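Local coordinates for protein transcription initiation factor IIB (Methanocaldococcus vulcanius, PDB 5O9I) that probably excises itself from its host transcription factor by protein splicing, as a mini-intein with a HINT fold, joining the flanking sequences, at residues G87-R92 against I155-K160. Sequence-based numbering, arbitrary orientation.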
loop_
_atom_site.group_PDB
_atom_site.type_symbol
_atom_site.label_atom_id
_atom_site.label_comp_id
_atom_site.label_asym_id
_atom_site.label_seq_id
_atom_site.Cartn_x
_atom_site.Cartn_y
_atom_site.Cartn_z
ATOM N N GLY A 87 -2.296 -3.872 -18.521
ATOM C CA GLY A 87 -1.094 -3.005 -18.614
ATOM C C GLY A 87 0.147 -3.641 -17.998
ATOM O O GLY A 87 1.245 -3.053 -18.034
ATOM N N ASN A 88 -0.029 -4.835 -17.426
ATOM C CA ASN A 88 1.067 -5.591 -16.853
ATOM C C ASN A 88 1.693 -4.840 -15.659
ATOM O O ASN A 88 2.908 -4.907 -15.430
ATOM C CB ASN A 88 2.101 -5.913 -17.958
ATOM C CG ASN A 88 2.748 -7.282 -17.804
ATOM O OD1 ASN A 88 2.383 -8.091 -16.964
ATOM N ND2 ASN A 88 3.730 -7.534 -18.627
ATOM N N LYS A 89 0.846 -4.122 -14.914
ATOM C CA LYS A 89 1.247 -3.434 -13.684
ATOM C C LYS A 89 0.982 -4.365 -12.536
ATOM O O LYS A 89 -0.050 -5.038 -12.529
ATOM C CB LYS A 89 0.414 -2.183 -13.453
ATOM C CG LYS A 89 0.520 -1.119 -14.524
ATOM C CD LYS A 89 -0.602 -0.109 -14.340
ATOM C CE LYS A 89 -0.177 1.302 -14.676
ATOM N NZ LYS A 89 -0.006 1.526 -16.128
ATOM N N LYS A 90 1.876 -4.366 -11.553
ATOM C CA LYS A 90 1.756 -5.305 -10.470
ATOM C C LYS A 90 2.317 -4.835 -9.146
ATOM O O LYS A 90 3.119 -3.909 -9.068
ATOM C CB LYS A 90 2.401 -6.622 -10.870
ATOM C CG LYS A 90 3.699 -6.423 -11.569
ATOM C CD LYS A 90 4.383 -7.686 -12.048
ATOM C CE LYS A 90 5.578 -7.292 -12.907
ATOM N NZ LYS A 90 6.694 -8.281 -12.784
ATOM N N VAL A 91 1.871 -5.525 -8.105
ATOM C CA VAL A 91 2.315 -5.290 -6.749
ATOM C C VAL A 91 2.280 -6.622 -6.016
ATOM O O VAL A 91 1.447 -7.482 -6.342
ATOM C CB VAL A 91 1.370 -4.282 -6.077
ATOM C CG1 VAL A 91 -0.042 -4.836 -5.897
ATOM C CG2 VAL A 91 1.918 -3.791 -4.744
ATOM N N ARG A 92 3.181 -6.797 -5.044
ATOM C CA ARG A 92 3.176 -8.004 -4.228
ATOM C C ARG A 92 2.687 -7.681 -2.820
ATOM O O ARG A 92 3.266 -6.831 -2.145
ATOM C CB ARG A 92 4.565 -8.620 -4.143
ATOM C CG ARG A 92 5.275 -8.823 -5.486
ATOM C CD ARG A 92 5.959 -10.168 -5.600
ATOM N NE ARG A 92 7.369 -10.018 -6.017
ATOM C CZ ARG A 92 8.416 -10.702 -5.521
ATOM N NH1 ARG A 92 8.276 -11.625 -4.554
ATOM N NH2 ARG A 92 9.636 -10.436 -5.990
ATOM N N ILE A 155 -7.767 5.185 -11.633
ATOM C CA ILE A 155 -8.130 4.405 -12.744
ATOM C C ILE A 155 -8.573 3.031 -12.205
ATOM O O ILE A 155 -8.128 2.614 -11.103
ATOM C CB ILE A 155 -6.992 4.241 -13.753
ATOM C CG1 ILE A 155 -5.750 3.673 -13.092
ATOM C CG2 ILE A 155 -6.706 5.593 -14.384
ATOM C CD1 ILE A 155 -4.697 3.336 -14.113
ATOM N N PHE A 156 -9.414 2.328 -13.003
ATOM C CA PHE A 156 -9.990 1.077 -12.642
ATOM C C PHE A 156 -9.554 0.059 -13.688
ATOM O O PHE A 156 -9.850 0.220 -14.854
ATOM C CB PHE A 156 -11.509 1.250 -12.592
ATOM C CG PHE A 156 -11.928 2.437 -11.799
ATOM C CD1 PHE A 156 -11.883 2.401 -10.421
ATOM C CD2 PHE A 156 -12.239 3.611 -12.429
ATOM C CE1 PHE A 156 -12.160 3.521 -9.657
ATOM C CE2 PHE A 156 -12.514 4.762 -11.697
ATOM C CZ PHE A 156 -12.470 4.719 -10.275
ATOM N N LEU A 157 -8.822 -0.979 -13.276
ATOM C CA LEU A 157 -8.222 -1.917 -14.186
ATOM C C LEU A 157 -8.572 -3.313 -13.743
ATOM O O LEU A 157 -8.812 -3.533 -12.536
ATOM C CB LEU A 157 -6.698 -1.729 -14.206
ATOM C CG LEU A 157 -6.168 -0.441 -14.875
ATOM C CD1 LEU A 157 -4.657 -0.442 -14.935
ATOM C CD2 LEU A 157 -6.738 -0.178 -16.281
ATOM N N LYS A 158 -8.556 -4.258 -14.688
ATOM C CA LYS A 158 -9.040 -5.615 -14.384
ATOM C C LYS A 158 -7.826 -6.462 -14.094
ATOM O O LYS A 158 -6.756 -6.219 -14.669
ATOM C CB LYS A 158 -9.858 -6.253 -15.517
ATOM C CG LYS A 158 -10.447 -5.328 -16.594
ATOM C CD LYS A 158 -10.886 -6.120 -17.853
ATOM C CE LYS A 158 -12.422 -6.252 -18.002
ATOM N NZ LYS A 158 -13.119 -6.622 -16.723
ATOM N N ILE A 159 -8.026 -7.491 -13.297
ATOM C CA ILE A 159 -6.932 -8.343 -12.887
ATOM C C ILE A 159 -6.625 -9.364 -13.982
ATOM O O ILE A 159 -7.513 -10.083 -14.419
ATOM C CB ILE A 159 -7.284 -9.080 -11.582
ATOM C CG1 ILE A 159 -7.604 -8.085 -10.483
ATOM C CG2 ILE A 159 -6.145 -10.028 -11.185
ATOM C CD1 ILE A 159 -8.663 -8.512 -9.509
ATOM N N LYS A 160 -5.357 -9.425 -14.391
ATOM C CA LYS A 160 -4.911 -10.283 -15.479
ATOM C C LYS A 160 -4.675 -11.666 -14.886
ATOM O O LYS A 160 -5.334 -12.633 -15.271
ATOM C CB LYS A 160 -3.637 -9.705 -16.103
ATOM C CG LYS A 160 -3.267 -10.321 -17.446
ATOM C CD LYS A 160 -3.364 -9.349 -18.617
ATOM C CE LYS A 160 -2.140 -8.426 -18.671
ATOM N NZ LYS A 160 -2.208 -7.368 -19.729
#
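Lys160 places CG opposite its own backbone N (chi1 -166°), and further bends at chi2 and chi3 turn the chain so that its ammonium end arrives beside the turn at Gly87 and Asn88. Leu157 has CG anti to its carbonyl carbon (chi1 -71°), and an extended chi2 sends CD1 toward Lys89. The lysine's CB does not aim at residues 155-160, but with CG likewise anti to the carbonyl carbon and chi2 nearly extended, Lys89 CD lies 4.1 Å from Leu157 CD1; the bends beyond it leave CE and NZ farther from that methyl. The two side chains cross at about a right angle, so this is a small aliphatic touch rather than a lengthwise overlap.

The backbones are well apart, with 8.5 Å between the CA atoms of Gly87 and Leu157 and 7.7 Å between those of Asn88 and Lys160. Such spacing fits the sheet order in this HINT-fold splicing domain, where strand 81-85 runs between strands 89-93 and 154-162, antiparallel to each. Leu157 also packs on Val85 of that middle strand. Asn88 and Lys89 both face Val85 in a G1 beta bulge, and Gly87 has a positive phi (104°) in the turn linking strands 81-85 and 89-93.

At the turn, Lys160 NZ lies 3.7 Å from Gly87 N and 4.1 Å from Asn88 N. Amide nitrogens and an ammonium group are all donors, so these approaches are proximity without a hydrogen bond and probably add little or no attraction. With just 158 Å² buried, this is surface packing between non-adjacent strands, van der Waals in character only at Lys89-Leu157; backbone bonding of Val91 with Ile83 and Lys158 with Glu86 joins the segments through the intervening hairpin arm.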